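Local coordinates for putative ADP-Ribosyltransferase Scabin (Streptomyces scabiei 87.22, PDB 5EWY), which probably transfers ADP-ribose from NAD+ to DNA as a bacterial toxin, and is held here with an inhibitor in its ligand pocket, at residues R56-V59 and E60-T63; A84-E88 and Q89-P93; D98-D102 and I103-V107; H122-Y125 and K126-K130; E185-S188 and E189-G192. All blocks are in the same frame, centred on the assembly; numbering follows the deposited sequence.

How the interactions relate
Interactions 1 and 3 form one patch of the molecule: their centres are about 11 Å apart, T63 OG1 meets D102 OD1 at 2.8 Å, and T63 O meets I103 N at 2.9 Å. Interaction 4 lies on the opposite side of the chain's centre from interaction 1, about 28 Å between centres, and its L124 and W128 line the inhibitor pocket. Y106 of interaction 3 approaches the same ligand to about 5 Å, and F91 of interaction 2 to about 8 Å. Interaction 5 touches both interaction 4, where H122 comes near E185, and interaction 2, where the F87 ring packs on the backbone of V191 and G192.

Interaction 1 of 5, residues R56-V59 and E60-T63; sequences RVDV and ERIT
The carboxylate of D58 lies across the aliphatic stem of R61, with OD2 3.1 Å from R61 CD and 3.2 Å from R61 CG. The two side chains cross at about a right angle; OD2 meets the methylene carbons, not the guanidinium head. D58 OD2 stays 4.5 Å from R61 NE, too far for a salt bridge, although a mild attraction between the opposite charges is likely. A bend about the CG-CD bond of R61 (chi3 61°) carries the head away to I97, whose carbonyl oxygen accepts from NH1. The second oxygen of the carboxylate, D58 OD1, accepts from E60 N at 3.1 Å, with the donor well above the carboxylate plane and the bond clearly bent (138°). This is an Asx turn, and it opens a short 3-10 turn. D58 is short enough for the job, and with CG anti to the backbone N (chi1 -180°) its carboxylate swings forward over the turn. The main chain adds two successive i to i+3 bonds, R61 N to D58 O at 3.0 Å and I62 N to V59 O at 3.2 Å. I62, branched and apolar, closes over the same carbonyl, with CG1 3.5 Å from V59 O and CD1 4.1 Å from V59 CG1. Buried, its side chain continues onto P164 of strand 160-164, while V59 packs on V49.

Interaction 2 of 5, residues A84-E88 and Q89-P93; sequences AVVFE and QGFLP
Q89 N and G90 N end the helix by binding the carbonyls of V85 and V86, each four residues back. Q89 N meets V85 O at 2.9 Å in a fairly straight bond. G90 N is closer to V86 O, at 2.7 Å, but the bond is more bent (134°), as the chain is already turning out of the helix. At G90 phi becomes positive (74°), a conformation strained for residues with a CB and easy for glycine, which here takes the position just after the helix.

Outward from these bonds, Q89 and V85 run side by side. V85 CG1 rests against the amide, 3.8 Å from Q89 CD, while Q89 OE1 accepts a hydrogen bond from R81 NH2. On the inner side V86 CG1 sits over a face of the F91 ring in a CH-pi contact, 3.7 Å from the ring centroid and nearest to CZ at 3.5 Å. V86 holds CG1 opposite its backbone N (chi1 173°), which turns this methyl to the ring, and the turn out of the helix at G90 brings the flat, apolar F91 ring up to it. The ring also meets Y135 edge-to-face. Helix 83-89 and the loop after it thus lie against the four-stranded sheet, with V86 and F87 touching Y135 of strand 133-137, F87 reaching V172 and V175 of strand 172-179, and F91 meeting R77 and D79 of strand 75-79.

Interaction 3 of 5, residues D98-D102 and I103-V107; sequences DGQYD and IESYV
An aspartate N-cap opens helix 103-108, where D102 OD2 takes the hydrogen of S105 N at 2.9 Å. The approach is fairly straight (155°), on the anti side of the carboxylate, somewhat out of its plane. Aspartate suits the place because its short arm, with CG anti to the backbone N (chi1 -176°), reaches forward over the first turn, whose amides have no helical carbonyl before them. S105 OG lies 3.0 Å from the same OD2, though its proton has another acceptor in reach. A water donates to OD2 and also to E104 OE1, bridging two carboxylates that would otherwise probably repel. The other oxygen, D102 OD1, is hydrogen-bonded to T63 OG1, and with so many donors round it the carboxylate is probably stabilised as an anion. Y106 N to D102 O, 3.0 Å, is the first helical bond.

The reciprocal bond of a capping box is absent, since D102 N donates instead to Q100 OE1, at 2.9 Å and on a lone pair. A bend at chi2 (56°) sets the Q100 amide carbon CD against S105 CB at 3.6 Å, while its NE2 goes on to Q111. Y106 sends its hydroxyl to S117 OG, in strand 115-119 and in the inhibitor pocket. I103 packs on T148 and I149 of helix 145-149, and V107 on E160 of strand 160-164, so the helix lies against both.

Interaction 4 of 5, residues H122-Y125 and K126-K130; sequences HDLY and KTWYK. With 5TQ (4-(8-fluoranyl-6-oxidanylidene-1,3,4,5-tetrahydrobenzo[c][1,6]naphthyridin-2-yl)butanoic acid), chain B.
L124 and W128 make the tight side of a short 3-10 turn, which follows strand 115-119 and walls the inhibitor pocket. The indole lies with one face over the tricyclic inhibitor, whose C08 sits 3.3 Å above its plane, and W128 CZ2 comes 3.3 Å from the ligand's C05. L124 CD2 fills the corner, 3.7 Å from W128 NE1 and 3.7 Å from ligand C01. A broad flat ring and a branched aliphatic suit a flat ligand, which also hydrogen-bonds R77 and S78.

The other side faces solvent more: K126 is partly exposed and T127 exposed, though K126 still stretches over one face of the buried Y125 ring, its CG making a CH-pi contact 3.8 Å from the centroid. Y125 has CG in the crowded position between backbone N and carbonyl carbon (chi1 75°), which lays the ring alongside the lysine chain. K126 NZ, turned in at its last torsion, donates to Y125 OH at 3.1 Å and to the carbonyl of R183. The T127 hydroxyl is nonetheless fixed: L124 O accepts two bonds, from T127 N, well above the carbonyl plane, and from T127 OG1, lying in that plane at 2.9 Å.

Interaction 5 of 5, residues E185-S188 and E189-G192; sequences EKMS and ECVG
K186 O and E189 N close a tight turn at 2.9 Å, with an N-H...O angle of 153°. M187 and S188 at the turn's middle have the backbone angles of a type I turn. The next bond, C190 N to M187 O, is nearly straight but weak at 3.5 Å, and the chain then straightens into strand again from V191.

K186 and E189 stand at the two ends of the turn and meet across it. K186 NZ and E189 OE1 form a salt bridge whose hydrogen bond is weak, at 3.4 Å, and a water accepts from NZ and donates to E189 OE2, tying the ends a second time. A bend at chi3 of K186 (-67°) brings CE within 3.5 Å of E189 OE1, so the lysine stem as well as its ammonium lies against the carboxylate. Such long, flexible charged chains suit an exposed turn.

The turn interrupts strand 184-192, which forms a beta hairpin with strand 172-179 and is an edge strand of the four-stranded antiparallel sheet within this chain. Backbone bonds on either side of it, from K186 to P177 and from V191 to V175, keep the strand in the sheet. C190 reinforces the pairing through its disulfide to C176. Its sulfur, set anti to its own carbonyl carbon, lies 3.4 Å from M187 O and 4.3 Å from M187 CB. Cysteine is small enough to place its sulfur against the M187 backbone while still reaching C176. Before the turn, E185 OE2 takes hydrogen bonds from N134 and Y136.

Interaction 1 of 5, residues R56-V59 and E60-T63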
# COMPACT_ATOMS: atom_id res chain seq x y z
N ARG A 56 -0.69 -11.10 -12.66
CA ARG A 56 -1.09 -10.78 -14.02
C ARG A 56 -0.95 -9.31 -14.34
O ARG A 56 -1.16 -8.92 -15.49
CB ARG A 56 -2.54 -11.20 -14.25
CG ARG A 56 -2.80 -12.69 -14.06
CD ARG A 56 -4.29 -12.98 -14.19
NE ARG A 56 -5.06 -12.27 -13.17
CZ ARG A 56 -6.38 -12.09 -13.22
NH1 ARG A 56 -7.08 -12.57 -14.25
NH2 ARG A 56 -6.99 -11.44 -12.25
N VAL A 57 -0.61 -8.47 -13.36
CA VAL A 57 -0.45 -7.06 -13.63
C VAL A 57 0.60 -6.86 -14.71
O VAL A 57 1.62 -7.57 -14.76
CB VAL A 57 -0.10 -6.29 -12.35
CG1 VAL A 57 1.21 -6.82 -11.73
CG2 VAL A 57 -0.03 -4.80 -12.64
N ASP A 58 0.36 -5.90 -15.59
CA ASP A 58 1.22 -5.63 -16.74
C ASP A 58 1.96 -4.33 -16.49
O ASP A 58 1.44 -3.24 -16.75
CB ASP A 58 0.39 -5.57 -18.02
CG ASP A 58 1.25 -5.30 -19.24
OD1 ASP A 58 2.49 -5.25 -19.09
OD2 ASP A 58 0.68 -5.16 -20.34
N VAL A 59 3.21 -4.45 -16.04
CA VAL A 59 4.02 -3.29 -15.67
C VAL A 59 4.22 -2.35 -16.86
O VAL A 59 4.37 -1.14 -16.68
CB VAL A 59 5.37 -3.77 -15.09
CG1 VAL A 59 6.37 -2.62 -14.99
CG2 VAL A 59 5.15 -4.39 -13.72
N GLU A 60 4.24 -2.88 -18.08
CA GLU A 60 4.49 -2.03 -19.23
C GLU A 60 3.33 -1.09 -19.51
O GLU A 60 3.50 -0.12 -20.26
CB GLU A 60 4.81 -2.88 -20.46
CG GLU A 60 6.17 -3.58 -20.35
CD GLU A 60 6.47 -4.49 -21.53
OE1 GLU A 60 5.68 -4.51 -22.50
OE2 GLU A 60 7.49 -5.20 -21.48
N ARG A 61 2.16 -1.33 -18.92
CA ARG A 61 1.00 -0.48 -19.12
C ARG A 61 0.90 0.65 -18.10
O ARG A 61 0.01 1.50 -18.23
CB ARG A 61 -0.28 -1.31 -19.07
CG ARG A 61 -0.46 -2.19 -20.30
CD ARG A 61 -1.65 -3.12 -20.15
NE ARG A 61 -2.90 -2.39 -19.99
CZ ARG A 61 -4.04 -2.94 -19.57
NH1 ARG A 61 -4.07 -4.23 -19.25
NH2 ARG A 61 -5.13 -2.20 -19.44
N ILE A 62 1.79 0.69 -17.11
CA ILE A 62 1.76 1.77 -16.14
C ILE A 62 2.11 3.07 -16.84
O ILE A 62 3.09 3.14 -17.59
CB ILE A 62 2.73 1.48 -14.98
CG1 ILE A 62 2.33 0.22 -14.23
CG2 ILE A 62 2.79 2.67 -14.05
CD1 ILE A 62 3.41 -0.29 -13.30
N THR A 63 1.31 4.10 -16.59
CA THR A 63 1.61 5.44 -17.07
C THR A 63 1.42 6.43 -15.94
O THR A 63 0.61 6.19 -15.05
CB THR A 63 0.73 5.85 -18.29
OG1 THR A 63 -0.67 5.78 -17.95
CG2 THR A 63 0.99 4.95 -19.47

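Interaction 2 of 5, residues A84-E88 and Q89-P93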
# COMPACT_ATOMS: atom_id res chain seq x y z
N ALA A 84 -9.37 -10.83 8.94
CA ALA A 84 -9.53 -12.23 8.56
C ALA A 84 -9.40 -12.40 7.06
O ALA A 84 -8.82 -13.38 6.58
CB ALA A 84 -10.87 -12.77 9.07
N VAL A 85 -9.89 -11.42 6.29
CA VAL A 85 -9.84 -11.48 4.84
C VAL A 85 -8.46 -11.08 4.33
O VAL A 85 -7.86 -11.77 3.50
CB VAL A 85 -10.93 -10.56 4.26
CG1 VAL A 85 -10.88 -10.58 2.74
CG2 VAL A 85 -12.32 -10.96 4.80
N VAL A 86 -7.94 -9.94 4.81
CA VAL A 86 -6.66 -9.44 4.33
C VAL A 86 -5.52 -10.39 4.69
O VAL A 86 -4.63 -10.63 3.88
CB VAL A 86 -6.41 -8.03 4.87
CG1 VAL A 86 -5.01 -7.54 4.52
CG2 VAL A 86 -7.42 -7.06 4.32
N PHE A 87 -5.53 -10.96 5.89
CA PHE A 87 -4.44 -11.86 6.23
C PHE A 87 -4.49 -13.14 5.39
O PHE A 87 -3.45 -13.74 5.13
CB PHE A 87 -4.45 -12.20 7.71
CG PHE A 87 -4.15 -11.04 8.62
CD1 PHE A 87 -3.70 -9.81 8.13
CD2 PHE A 87 -4.30 -11.19 9.99
CE1 PHE A 87 -3.44 -8.74 9.00
CE2 PHE A 87 -4.02 -10.13 10.85
CZ PHE A 87 -3.59 -8.93 10.36
N GLU A 88 -5.67 -13.56 4.96
CA GLU A 88 -5.75 -14.73 4.11
C GLU A 88 -5.38 -14.43 2.66
O GLU A 88 -4.66 -15.21 2.03
CB GLU A 88 -7.16 -15.32 4.21
CG GLU A 88 -7.33 -16.64 3.49
CD GLU A 88 -8.28 -17.57 4.22
OE1 GLU A 88 -8.01 -17.87 5.40
OE2 GLU A 88 -9.29 -17.98 3.61
N GLN A 89 -5.86 -13.31 2.11
CA GLN A 89 -5.73 -13.03 0.68
C GLN A 89 -4.64 -12.04 0.34
O GLN A 89 -4.30 -11.92 -0.85
CB GLN A 89 -6.99 -12.33 0.16
CG GLN A 89 -8.24 -13.08 0.22
CD GLN A 89 -9.39 -12.26 -0.32
OE1 GLN A 89 -9.26 -11.08 -0.68
NE2 GLN A 89 -10.53 -12.86 -0.35
N GLY A 90 -4.12 -11.31 1.31
CA GLY A 90 -3.35 -10.12 1.00
C GLY A 90 -4.29 -9.02 0.53
O GLY A 90 -5.50 -9.09 0.74
N PHE A 91 -3.71 -7.99 -0.08
CA PHE A 91 -4.49 -6.93 -0.73
C PHE A 91 -4.51 -7.19 -2.23
O PHE A 91 -3.50 -7.04 -2.91
CB PHE A 91 -3.88 -5.56 -0.45
CG PHE A 91 -4.06 -5.10 0.96
CD1 PHE A 91 -5.30 -4.71 1.43
CD2 PHE A 91 -2.96 -5.03 1.81
CE1 PHE A 91 -5.46 -4.29 2.72
CE2 PHE A 91 -3.13 -4.61 3.11
CZ PHE A 91 -4.36 -4.25 3.57
N LEU A 92 -5.68 -7.56 -2.73
CA LEU A 92 -5.82 -7.78 -4.16
C LEU A 92 -6.30 -6.51 -4.83
O LEU A 92 -7.13 -5.79 -4.26
CB LEU A 92 -6.82 -8.89 -4.43
CG LEU A 92 -6.34 -10.30 -4.09
CD1 LEU A 92 -7.53 -11.26 -4.06
CD2 LEU A 92 -5.28 -10.78 -5.09
N PRO A 93 -5.82 -6.20 -6.03
CA PRO A 93 -6.34 -5.04 -6.75
C PRO A 93 -7.69 -5.34 -7.39
O PRO A 93 -8.05 -6.49 -7.66
CB PRO A 93 -5.28 -4.81 -7.83
CG PRO A 93 -4.77 -6.17 -8.12
CD PRO A 93 -4.81 -6.93 -6.82

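Interaction 3 of 5, residues D98-D102 and I103-V107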
# COMPACT_ATOMS: atom_id res chain seq x y z
N ASP A 98 -8.56 -4.75 -16.95
CA ASP A 98 -9.18 -3.60 -17.60
C ASP A 98 -9.21 -2.36 -16.72
O ASP A 98 -9.82 -1.36 -17.10
CB ASP A 98 -10.59 -3.96 -18.07
CG ASP A 98 -10.60 -5.20 -18.95
OD1 ASP A 98 -10.00 -5.15 -20.04
OD2 ASP A 98 -11.21 -6.21 -18.54
N GLY A 99 -8.56 -2.39 -15.57
CA GLY A 99 -8.57 -1.24 -14.69
C GLY A 99 -7.74 -0.09 -15.24
O GLY A 99 -7.08 -0.17 -16.28
N GLN A 100 -7.78 1.01 -14.49
CA GLN A 100 -7.12 2.26 -14.86
C GLN A 100 -5.64 2.16 -14.52
O GLN A 100 -5.26 2.29 -13.35
CB GLN A 100 -7.77 3.41 -14.09
CG GLN A 100 -7.16 4.78 -14.33
CD GLN A 100 -7.15 5.14 -15.79
OE1 GLN A 100 -6.16 4.96 -16.49
NE2 GLN A 100 -8.29 5.62 -16.28
N TYR A 101 -4.79 1.97 -15.53
CA TYR A 101 -3.35 1.92 -15.33
C TYR A 101 -2.71 3.30 -15.24
O TYR A 101 -1.55 3.40 -14.83
CB TYR A 101 -2.68 1.12 -16.46
CG TYR A 101 -2.58 -0.35 -16.17
CD1 TYR A 101 -3.68 -1.18 -16.33
CD2 TYR A 101 -1.40 -0.92 -15.72
CE1 TYR A 101 -3.60 -2.54 -16.06
CE2 TYR A 101 -1.31 -2.27 -15.45
CZ TYR A 101 -2.41 -3.07 -15.62
OH TYR A 101 -2.34 -4.42 -15.36
N ASP A 102 -3.42 4.37 -15.60
CA ASP A 102 -2.83 5.69 -15.47
C ASP A 102 -2.91 6.16 -14.02
O ASP A 102 -4.00 6.25 -13.45
CB ASP A 102 -3.47 6.73 -16.38
CG ASP A 102 -2.75 8.06 -16.29
OD1 ASP A 102 -1.63 8.16 -16.84
OD2 ASP A 102 -3.28 8.98 -15.65
N ILE A 103 -1.75 6.46 -13.45
CA ILE A 103 -1.68 6.74 -12.02
C ILE A 103 -2.39 8.04 -11.68
O ILE A 103 -3.13 8.12 -10.69
CB ILE A 103 -0.22 6.74 -11.56
CG1 ILE A 103 0.29 5.30 -11.52
CG2 ILE A 103 -0.07 7.40 -10.18
CD1 ILE A 103 1.74 5.19 -11.66
N GLU A 104 -2.14 9.09 -12.46
CA GLU A 104 -2.79 10.37 -12.19
C GLU A 104 -4.31 10.23 -12.24
O GLU A 104 -5.02 10.77 -11.38
CB GLU A 104 -2.31 11.41 -13.21
CG GLU A 104 -2.51 12.84 -12.79
CD GLU A 104 -2.09 13.84 -13.85
OE1 GLU A 104 -1.76 13.44 -15.00
OE2 GLU A 104 -2.11 15.04 -13.52
N SER A 105 -4.83 9.49 -13.23
CA SER A 105 -6.27 9.28 -13.33
C SER A 105 -6.80 8.56 -12.10
O SER A 105 -7.82 8.96 -11.53
CB SER A 105 -6.61 8.48 -14.59
OG SER A 105 -6.29 9.18 -15.78
N TYR A 106 -6.10 7.51 -11.66
CA TYR A 106 -6.54 6.69 -10.53
C TYR A 106 -6.56 7.51 -9.24
O TYR A 106 -7.50 7.41 -8.44
CB TYR A 106 -5.58 5.50 -10.39
CG TYR A 106 -5.64 4.78 -9.06
CD1 TYR A 106 -6.75 4.02 -8.72
CD2 TYR A 106 -4.59 4.85 -8.15
CE1 TYR A 106 -6.82 3.35 -7.51
CE2 TYR A 106 -4.65 4.18 -6.94
CZ TYR A 106 -5.77 3.44 -6.63
OH TYR A 106 -5.86 2.76 -5.42
N VAL A 107 -5.55 8.35 -9.05
CA VAL A 107 -5.45 9.19 -7.85
C VAL A 107 -6.55 10.24 -7.82
O VAL A 107 -7.10 10.56 -6.76
CB VAL A 107 -4.06 9.83 -7.80
CG1 VAL A 107 -4.01 10.99 -6.79
CG2 VAL A 107 -3.01 8.77 -7.49
O HOH W 1 -3.15 11.45 -16.59

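Interaction 4 of 5, residues H122-Y125 and K126-K130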
# COMPACT_ATOMS: atom_id res chain seq x y z
N HIS A 122 1.82 7.08 8.57
CA HIS A 122 1.13 6.29 9.58
C HIS A 122 -0.25 6.84 9.92
O HIS A 122 -1.16 6.06 10.24
CB HIS A 122 2.00 6.22 10.83
CG HIS A 122 1.31 5.57 11.99
ND1 HIS A 122 0.51 6.27 12.86
CD2 HIS A 122 1.23 4.27 12.37
CE1 HIS A 122 -0.02 5.44 13.74
NE2 HIS A 122 0.41 4.22 13.47
N ASP A 123 -0.39 8.16 9.92
CA ASP A 123 -1.59 8.84 10.40
C ASP A 123 -2.64 9.12 9.32
O ASP A 123 -3.65 9.77 9.63
CB ASP A 123 -1.21 10.16 11.08
CG ASP A 123 -0.37 9.96 12.29
OD1 ASP A 123 -0.49 8.92 12.96
OD2 ASP A 123 0.44 10.85 12.54
N LEU A 124 -2.43 8.69 8.09
CA LEU A 124 -3.39 9.04 7.05
C LEU A 124 -4.75 8.43 7.35
O LEU A 124 -5.78 8.94 6.88
CB LEU A 124 -2.87 8.61 5.68
CG LEU A 124 -3.69 9.22 4.50
CD1 LEU A 124 -3.39 10.68 4.40
CD2 LEU A 124 -3.27 8.54 3.24
N TYR A 125 -4.79 7.36 8.12
CA TYR A 125 -6.06 6.74 8.50
C TYR A 125 -7.01 7.74 9.13
O TYR A 125 -8.24 7.58 9.03
CB TYR A 125 -5.82 5.55 9.46
CG TYR A 125 -5.47 5.95 10.88
CD1 TYR A 125 -6.44 6.15 11.84
CD2 TYR A 125 -4.14 6.10 11.26
CE1 TYR A 125 -6.10 6.53 13.12
CE2 TYR A 125 -3.80 6.48 12.54
CZ TYR A 125 -4.78 6.66 13.47
OH TYR A 125 -4.51 7.07 14.75
N LYS A 126 -6.49 8.80 9.76
CA LYS A 126 -7.34 9.79 10.41
C LYS A 126 -8.17 10.57 9.40
O LYS A 126 -9.16 11.20 9.80
CB LYS A 126 -6.48 10.76 11.23
CG LYS A 126 -5.71 10.08 12.36
CD LYS A 126 -4.91 11.09 13.14
CE LYS A 126 -4.17 10.42 14.30
NZ LYS A 126 -5.09 10.07 15.39
N THR A 127 -7.79 10.56 8.12
CA THR A 127 -8.55 11.26 7.09
C THR A 127 -9.59 10.39 6.43
O THR A 127 -10.42 10.93 5.69
CB THR A 127 -7.63 11.82 5.99
OG1 THR A 127 -7.13 10.76 5.15
CG2 THR A 127 -6.50 12.61 6.57
N TRP A 128 -9.53 9.08 6.63
CA TRP A 128 -10.42 8.14 5.96
C TRP A 128 -11.55 7.80 6.92
O TRP A 128 -11.36 7.00 7.85
CB TRP A 128 -9.65 6.89 5.55
CG TRP A 128 -8.71 7.12 4.42
CD1 TRP A 128 -7.35 7.19 4.49
CD2 TRP A 128 -9.05 7.30 3.05
NE1 TRP A 128 -6.83 7.41 3.23
CE2 TRP A 128 -7.86 7.47 2.33
CE3 TRP A 128 -10.27 7.32 2.36
CZ2 TRP A 128 -7.84 7.67 0.96
CZ3 TRP A 128 -10.25 7.52 1.00
CH2 TRP A 128 -9.05 7.68 0.31
N TYR A 129 -12.71 8.39 6.70
CA TYR A 129 -13.82 8.17 7.60
C TYR A 129 -14.47 6.82 7.31
O TYR A 129 -14.51 6.35 6.17
CB TYR A 129 -14.80 9.34 7.49
CG TYR A 129 -14.13 10.63 7.91
CD1 TYR A 129 -14.03 10.98 9.25
CD2 TYR A 129 -13.55 11.48 6.97
CE1 TYR A 129 -13.40 12.15 9.65
CE2 TYR A 129 -12.92 12.65 7.36
CZ TYR A 129 -12.85 12.98 8.69
OH TYR A 129 -12.22 14.14 9.08
N LYS A 130 -14.88 6.15 8.38
CA LYS A 130 -15.35 4.77 8.31
C LYS A 130 -14.26 3.81 7.83
O LYS A 130 -14.57 2.71 7.37
N12 5TQ B . -9.27 3.99 -1.07
C13 5TQ B . -9.57 3.23 -0.02
C15 5TQ B . -10.27 4.19 -2.16
C17 5TQ B . -10.67 2.03 -3.43
C01 5TQ B . -3.71 5.69 0.92
C02 5TQ B . -3.37 6.54 -0.12
C03 5TQ B . -4.24 6.76 -1.18
C04 5TQ B . -5.47 6.10 -1.21
C05 5TQ B . -5.85 5.25 -0.15
C06 5TQ B . -4.95 5.04 0.91
C07 5TQ B . -5.33 4.18 2.02
C08 5TQ B . -7.12 4.56 -0.15
C09 5TQ B . -7.40 3.73 0.97
N10 5TQ B . -6.52 3.54 1.98
C11 5TQ B . -8.10 4.68 -1.14
C14 5TQ B . -8.68 3.03 0.98
C16 5TQ B . -11.22 3.04 -2.45
C18 5TQ B . -9.82 0.99 -2.74
O19 5TQ B . -4.55 3.98 2.98
F20 5TQ B . -2.19 7.16 -0.09
O21 5TQ B . -9.97 -0.23 -3.04
O22 5TQ B . -8.99 1.34 -1.89

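Interaction 5 of 5, residues E185-S188 and E189-G192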
# COMPACT_ATOMS: atom_id res chain seq x y z
N GLU A 185 -6.07 4.85 16.95
CA GLU A 185 -5.93 3.40 16.93
C GLU A 185 -6.24 2.81 18.29
O GLU A 185 -5.86 3.37 19.33
CB GLU A 185 -4.52 2.99 16.50
CG GLU A 185 -4.22 3.30 15.06
CD GLU A 185 -2.78 3.00 14.67
OE1 GLU A 185 -1.83 3.58 15.26
OE2 GLU A 185 -2.61 2.19 13.72
N LYS A 186 -6.93 1.67 18.29
CA LYS A 186 -7.24 0.91 19.50
C LYS A 186 -6.10 -0.08 19.68
O LYS A 186 -6.15 -1.22 19.22
CB LYS A 186 -8.59 0.24 19.39
CG LYS A 186 -9.73 1.24 19.15
CD LYS A 186 -11.10 0.59 19.29
CE LYS A 186 -11.37 -0.41 18.20
NZ LYS A 186 -12.77 -0.93 18.27
N MET A 187 -5.04 0.37 20.33
CA MET A 187 -3.78 -0.36 20.28
C MET A 187 -3.81 -1.68 21.05
O MET A 187 -3.02 -2.56 20.72
CB MET A 187 -2.62 0.54 20.70
CG MET A 187 -2.40 1.67 19.69
SD MET A 187 -0.79 2.45 19.83
CE MET A 187 0.25 1.13 19.18
N SER A 188 -4.71 -1.86 22.01
CA SER A 188 -4.82 -3.16 22.64
C SER A 188 -5.55 -4.17 21.77
O SER A 188 -5.62 -5.35 22.14
CB SER A 188 -5.54 -3.05 23.98
OG SER A 188 -4.77 -2.32 24.91
N GLU A 189 -6.07 -3.73 20.63
CA GLU A 189 -6.76 -4.60 19.68
C GLU A 189 -6.00 -4.76 18.37
O GLU A 189 -6.53 -5.37 17.43
CB GLU A 189 -8.18 -4.09 19.43
CG GLU A 189 -9.00 -3.97 20.68
CD GLU A 189 -10.38 -3.38 20.42
OE1 GLU A 189 -10.95 -3.65 19.34
OE2 GLU A 189 -10.86 -2.64 21.29
N CYS A 190 -4.75 -4.31 18.30
CA CYS A 190 -3.94 -4.63 17.13
C CYS A 190 -3.69 -6.13 17.05
O CYS A 190 -3.71 -6.85 18.06
CB CYS A 190 -2.60 -3.89 17.16
SG CYS A 190 -2.68 -2.09 17.36
N VAL A 191 -3.51 -6.62 15.83
CA VAL A 191 -3.32 -8.05 15.56
C VAL A 191 -2.17 -8.19 14.58
O VAL A 191 -2.12 -7.50 13.56
CB VAL A 191 -4.58 -8.69 14.95
CG1 VAL A 191 -4.41 -10.19 14.77
CG2 VAL A 191 -5.81 -8.41 15.82
N GLY A 192 -1.23 -9.10 14.88
CA GLY A 192 -0.23 -9.45 13.91
C GLY A 192 -0.73 -10.50 12.93
O GLY A 192 -1.48 -11.41 13.27
O HOH W 2 -13.20 -1.78 21.01